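Long-range contact in probable transcriptional regulator (Pseudomonas aeruginosa, PDB 2NNN), which probably binds DNA as a dimeric transcriptional regulator of the MarR family, with a winged helix-turn-helix fold: residues Asn34-Leu47 and Ile69-Ile82. Residues are numbered along the deposited sequence; the frame is centred on the assembly and turned at random.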
loop_
_atom_site.group_PDB
_atom_site.type_symbol
_atom_site.label_atom_id
_atom_site.label_comp_id
_atom_site.label_asym_id
_atom_site.label_seq_id
_atom_site.Cartn_x
_atom_site.Cartn_y
_atom_site.Cartn_z
ATOM N N ASN A 34 8.612 9.543 -16.334
ATOM C CA ASN A 34 8.063 10.910 -16.376
ATOM C C ASN A 34 8.014 11.578 -15.008
ATOM O O ASN A 34 7.455 12.660 -14.859
ATOM C CB ASN A 34 6.682 10.937 -17.044
ATOM C CG ASN A 34 5.688 10.009 -16.371
ATOM O OD1 ASN A 34 5.742 9.799 -15.155
ATOM N ND2 ASN A 34 4.772 9.439 -17.161
ATOM N N GLY A 35 8.596 10.925 -14.009
ATOM C CA GLY A 35 8.626 11.476 -12.659
ATOM C C GLY A 35 7.293 11.525 -11.914
ATOM O O GLY A 35 7.217 12.145 -10.865
ATOM N N LEU A 36 6.244 10.888 -12.440
ATOM C CA LEU A 36 4.943 10.817 -11.747
ATOM C C LEU A 36 4.847 9.638 -10.755
ATOM O O LEU A 36 5.445 8.573 -10.978
ATOM C CB LEU A 36 3.774 10.753 -12.758
ATOM C CG LEU A 36 3.482 11.954 -13.681
ATOM C CD1 LEU A 36 2.376 11.644 -14.668
ATOM C CD2 LEU A 36 3.135 13.217 -12.908
ATOM N N THR A 37 4.090 9.830 -9.668
ATOM C CA THR A 37 3.763 8.740 -8.742
ATOM C C THR A 37 2.690 7.791 -9.328
ATOM O O THR A 37 1.983 8.162 -10.277
ATOM C CB THR A 37 3.293 9.273 -7.378
ATOM O OG1 THR A 37 2.062 9.990 -7.540
ATOM C CG2 THR A 37 4.331 10.198 -6.775
ATOM N N PRO A 38 2.587 6.547 -8.798
ATOM C CA PRO A 38 1.487 5.659 -9.226
ATOM C C PRO A 38 0.111 6.318 -9.280
ATOM O O PRO A 38 -0.612 6.116 -10.263
ATOM C CB PRO A 38 1.513 4.538 -8.174
ATOM C CG PRO A 38 2.961 4.415 -7.825
ATOM C CD PRO A 38 3.496 5.855 -7.853
ATOM N N THR A 39 -0.256 7.078 -8.239
ATOM C CA THR A 39 -1.613 7.642 -8.122
ATOM C C THR A 39 -1.768 8.829 -9.048
ATOM O O THR A 39 -2.819 9.000 -9.675
ATOM C CB THR A 39 -1.987 8.026 -6.670
ATOM O OG1 THR A 39 -0.943 8.806 -6.084
ATOM C CG2 THR A 39 -2.163 6.777 -5.820
ATOM N N GLN A 40 -0.711 9.635 -9.160
ATOM C CA GLN A 40 -0.673 10.693 -10.162
ATOM C C GLN A 40 -0.955 10.161 -11.565
ATOM O O GLN A 40 -1.695 10.785 -12.318
ATOM C CB GLN A 40 0.651 11.463 -10.112
ATOM C CG GLN A 40 0.671 12.514 -9.008
ATOM C CD GLN A 40 2.061 13.039 -8.699
ATOM O OE1 GLN A 40 2.985 12.927 -9.507
ATOM N NE2 GLN A 40 2.211 13.627 -7.517
ATOM N N TRP A 41 -0.403 8.992 -11.875
ATOM C CA TRP A 41 -0.563 8.324 -13.179
ATOM C C TRP A 41 -1.975 7.778 -13.341
ATOM O O TRP A 41 -2.576 7.912 -14.411
ATOM C CB TRP A 41 0.471 7.188 -13.332
ATOM C CG TRP A 41 0.310 6.358 -14.602
ATOM C CD1 TRP A 41 -0.139 5.061 -14.689
ATOM C CD2 TRP A 41 0.622 6.761 -15.960
ATOM N NE1 TRP A 41 -0.130 4.641 -16.004
ATOM C CE2 TRP A 41 0.325 5.663 -16.802
ATOM C CE3 TRP A 41 1.115 7.941 -16.541
ATOM C CZ2 TRP A 41 0.488 5.721 -18.195
ATOM C CZ3 TRP A 41 1.285 7.989 -17.929
ATOM C CH2 TRP A 41 0.973 6.887 -18.734
ATOM N N ALA A 42 -2.493 7.159 -12.278
ATOM C CA ALA A 42 -3.850 6.600 -12.244
ATOM C C ALA A 42 -4.906 7.665 -12.545
ATOM O O ALA A 42 -5.807 7.431 -13.354
ATOM C CB ALA A 42 -4.134 5.955 -10.883
ATOM N N ALA A 43 -4.798 8.813 -11.876
ATOM C CA ALA A 43 -5.686 9.954 -12.132
ATOM C C ALA A 43 -5.539 10.459 -13.553
ATOM O O ALA A 43 -6.522 10.790 -14.175
ATOM C CB ALA A 43 -5.425 11.075 -11.160
ATOM N N LEU A 44 -4.312 10.506 -14.066
ATOM C CA LEU A 44 -4.072 10.940 -15.457
ATOM C C LEU A 44 -4.740 9.971 -16.442
ATOM O O LEU A 44 -5.474 10.390 -17.341
ATOM C CB LEU A 44 -2.567 10.999 -15.750
ATOM C CG LEU A 44 -2.141 11.742 -17.006
ATOM C CD1 LEU A 44 -1.998 13.245 -16.708
ATOM C CD2 LEU A 44 -0.835 11.173 -17.553
ATOM N N VAL A 45 -4.462 8.678 -16.264
ATOM C CA VAL A 45 -5.089 7.633 -17.062
ATOM C C VAL A 45 -6.616 7.756 -17.012
ATOM O O VAL A 45 -7.251 7.818 -18.058
ATOM C CB VAL A 45 -4.594 6.218 -16.644
ATOM C CG1 VAL A 45 -5.345 5.120 -17.384
ATOM C CG2 VAL A 45 -3.090 6.096 -16.899
ATOM N N ARG A 46 -7.185 7.835 -15.808
ATOM C CA ARG A 46 -8.635 7.903 -15.647
ATOM C C ARG A 46 -9.282 9.122 -16.322
ATOM O O ARG A 46 -10.303 8.976 -16.993
ATOM C CB ARG A 46 -9.040 7.820 -14.172
ATOM C CG ARG A 46 -10.538 7.619 -13.941
ATOM C CD ARG A 46 -10.992 6.249 -14.410
ATOM N NE ARG A 46 -10.771 5.226 -13.389
ATOM C CZ ARG A 46 -10.830 3.913 -13.603
ATOM N NH1 ARG A 46 -11.076 3.428 -14.812
ATOM N NH2 ARG A 46 -10.626 3.076 -12.603
ATOM N N LEU A 47 -8.688 10.307 -16.156
ATOM C CA LEU A 47 -9.125 11.507 -16.879
ATOM C C LEU A 47 -9.069 11.365 -18.403
ATOM O O LEU A 47 -9.778 12.080 -19.119
ATOM C CB LEU A 47 -8.292 12.717 -16.475
ATOM C CG LEU A 47 -8.575 13.429 -15.157
ATOM C CD1 LEU A 47 -7.525 14.496 -14.942
ATOM C CD2 LEU A 47 -9.983 14.029 -15.096
ATOM N N ILE A 69 -7.305 13.079 -3.779
ATOM C CA ILE A 69 -7.445 13.463 -5.177
ATOM C C ILE A 69 -7.213 14.947 -5.374
ATOM O O ILE A 69 -6.672 15.351 -6.399
ATOM C CB ILE A 69 -8.782 13.010 -5.822
ATOM C CG1 ILE A 69 -8.698 13.119 -7.351
ATOM C CG2 ILE A 69 -9.970 13.802 -5.281
ATOM C CD1 ILE A 69 -7.764 12.112 -8.001
ATOM N N LYS A 70 -7.610 15.752 -4.387
ATOM C CA LYS A 70 -7.380 17.192 -4.415
ATOM C C LYS A 70 -5.914 17.500 -4.729
ATOM O O LYS A 70 -5.616 18.314 -5.597
ATOM C CB LYS A 70 -7.755 17.811 -3.072
ATOM C CG LYS A 70 -7.813 19.332 -3.091
ATOM C CD LYS A 70 -8.162 19.897 -1.717
ATOM C CE LYS A 70 -7.862 21.389 -1.642
ATOM N NZ LYS A 70 -8.964 22.213 -2.228
ATOM N N GLY A 71 -5.008 16.819 -4.031
ATOM C CA GLY A 71 -3.593 17.130 -4.096
ATOM C C GLY A 71 -2.890 16.458 -5.264
ATOM O O GLY A 71 -1.896 16.982 -5.778
ATOM N N VAL A 72 -3.383 15.295 -5.674
ATOM C CA VAL A 72 -2.898 14.678 -6.894
ATOM C C VAL A 72 -3.205 15.601 -8.081
ATOM O O VAL A 72 -2.318 15.877 -8.898
ATOM C CB VAL A 72 -3.499 13.263 -7.108
ATOM C CG1 VAL A 72 -3.474 12.872 -8.586
ATOM C CG2 VAL A 72 -2.773 12.249 -6.256
ATOM N N VAL A 73 -4.449 16.084 -8.164
ATOM C CA VAL A 73 -4.859 16.962 -9.266
ATOM C C VAL A 73 -4.087 18.288 -9.241
ATOM O O VAL A 73 -3.710 18.809 -10.289
ATOM C CB VAL A 73 -6.391 17.200 -9.294
ATOM C CG1 VAL A 73 -6.757 18.331 -10.258
ATOM C CG2 VAL A 73 -7.120 15.935 -9.699
ATOM N N GLU A 74 -3.831 18.811 -8.047
ATOM C CA GLU A 74 -3.037 20.033 -7.912
ATOM C C GLU A 74 -1.582 19.854 -8.354
ATOM O O GLU A 74 -1.042 20.711 -9.048
ATOM C CB GLU A 74 -3.138 20.612 -6.497
ATOM C CG GLU A 74 -4.460 21.340 -6.254
ATOM C CD GLU A 74 -4.754 21.620 -4.779
ATOM O OE1 GLU A 74 -3.867 21.377 -3.924
ATOM O OE2 GLU A 74 -5.882 22.092 -4.473
ATOM N N ARG A 75 -0.964 18.733 -7.979
ATOM C CA ARG A 75 0.386 18.401 -8.442
ATOM C C ARG A 75 0.438 18.119 -9.944
ATOM O O ARG A 75 1.408 18.458 -10.609
ATOM C CB ARG A 75 0.971 17.238 -7.645
ATOM C CG ARG A 75 1.305 17.610 -6.198
ATOM C CD ARG A 75 1.719 16.401 -5.369
ATOM N NE ARG A 75 0.657 15.391 -5.289
ATOM C CZ ARG A 75 0.820 14.160 -4.808
ATOM N NH1 ARG A 75 2.010 13.759 -4.362
ATOM N NH2 ARG A 75 -0.202 13.320 -4.785
ATOM N N LEU A 76 -0.616 17.507 -10.472
ATOM C CA LEU A 76 -0.790 17.329 -11.910
ATOM C C LEU A 76 -0.983 18.691 -12.608
ATOM O O LEU A 76 -0.644 18.852 -13.785
ATOM C CB LEU A 76 -1.997 16.423 -12.155
ATOM C CG LEU A 76 -1.913 15.102 -12.936
ATOM C CD1 LEU A 76 -0.667 14.300 -12.619
ATOM C CD2 LEU A 76 -3.161 14.257 -12.691
ATOM N N ASP A 77 -1.515 19.670 -11.871
ATOM C CA ASP A 77 -1.754 21.017 -12.397
ATOM C C ASP A 77 -0.460 21.808 -12.499
ATOM O O ASP A 77 -0.147 22.364 -13.547
ATOM C CB ASP A 77 -2.765 21.771 -11.531
ATOM C CG ASP A 77 -3.280 23.043 -12.201
ATOM O OD1 ASP A 77 -3.066 23.210 -13.425
ATOM O OD2 ASP A 77 -3.897 23.880 -11.502
ATOM N N LYS A 78 0.280 21.850 -11.394
ATOM C CA LYS A 78 1.622 22.429 -11.330
ATOM C C LYS A 78 2.484 22.029 -12.544
ATOM O O LYS A 78 3.301 22.820 -13.017
ATOM C CB LYS A 78 2.292 21.986 -10.021
ATOM C CG LYS A 78 3.617 22.677 -9.661
ATOM C CD LYS A 78 4.360 21.900 -8.557
ATOM C CE LYS A 78 3.520 21.750 -7.264
ATOM N NZ LYS A 78 3.971 20.617 -6.381
ATOM N N ARG A 79 2.288 20.813 -13.047
ATOM C CA ARG A 79 3.028 20.325 -14.212
ATOM C C ARG A 79 2.387 20.692 -15.552
ATOM O O ARG A 79 2.947 20.392 -16.603
ATOM C CB ARG A 79 3.224 18.807 -14.122
ATOM C CG ARG A 79 3.928 18.372 -12.862
ATOM C CD ARG A 79 3.845 16.882 -12.685
ATOM N NE ARG A 79 4.702 16.192 -13.649
ATOM C CZ ARG A 79 5.873 15.630 -13.358
ATOM N NH1 ARG A 79 6.348 15.657 -12.116
ATOM N NH2 ARG A 79 6.562 15.027 -14.320
ATOM N N GLY A 80 1.229 21.341 -15.513
ATOM C CA GLY A 80 0.512 21.739 -16.732
ATOM C C GLY A 80 -0.291 20.623 -17.385
ATOM O O GLY A 80 -0.632 20.709 -18.565
ATOM N N LEU A 81 -0.619 19.582 -16.623
ATOM C CA LEU A 81 -1.191 18.379 -17.219
ATOM C C LEU A 81 -2.712 18.302 -17.178
ATOM O O LEU A 81 -3.305 17.416 -17.801
ATOM C CB LEU A 81 -0.565 17.118 -16.620
ATOM C CG LEU A 81 0.963 16.984 -16.673
ATOM C CD1 LEU A 81 1.353 15.667 -16.036
ATOM C CD2 LEU A 81 1.524 17.105 -18.095
ATOM N N ILE A 82 -3.345 19.223 -16.453
ATOM C CA ILE A 82 -4.809 19.254 -16.380
ATOM C C ILE A 82 -5.375 20.627 -16.722
ATOM O O ILE A 82 -4.668 21.648 -16.639
ATOM C CB ILE A 82 -5.374 18.761 -14.993
ATOM C CG1 ILE A 82 -4.837 19.585 -13.819
ATOM C CG2 ILE A 82 -5.095 17.280 -14.765
ATOM C CD1 ILE A 82 -5.836 20.564 -13.258
HETATM O O HOH W 1 0.976 10.961 -4.982
#
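A43 puts its methyl into a hollow on helix 69-78 walled by V72, I69 and L76, with its CB 3.7 Å from V72 CG1. The return fit is V72 itself: CG1, anti to its own backbone N (chi1 156°), rests between A43 and Q40, while CG2 reaches the hydroxyl of T39. One turn on, L76 sets both methyls against the Q40 carbonyl oxygen, CD1 coming within 4.0 Å of L36 CD2 and L76 CG lying against L44 CD1. L44 also meets L81, and L47 CD1 closes that end on I82 CG2 at 3.7 Å.

Polar groups edge this core. Q40 points NE2 end-on at the R75 guanidinium, 3.0 Å above its centre, the amide plane nearly perpendicular to it; NE2 and the guanidinium nitrogens are all donors, so no hydrogen bond links them. Two bonds fix the pair: Q40 OE1 accepts from T37 N in a capping box, and R75 NE bonds to G71 O. A water accepting from R75 NH2 joins T37 and T39. Farther along, L36 CD2 lies off-centre over one face of the R79 guanidinium, 3.4 Å above its plane.

The axes of helix segments 38-47 and 69-78 come within 9.6 Å and cross at -82°. Helix 66-78 is probably the DNA-recognition helix, as in MarR relatives; L44 and L47 continue onto strand 93-98 of the wing, and L36 and W41 rest on helix 100-121.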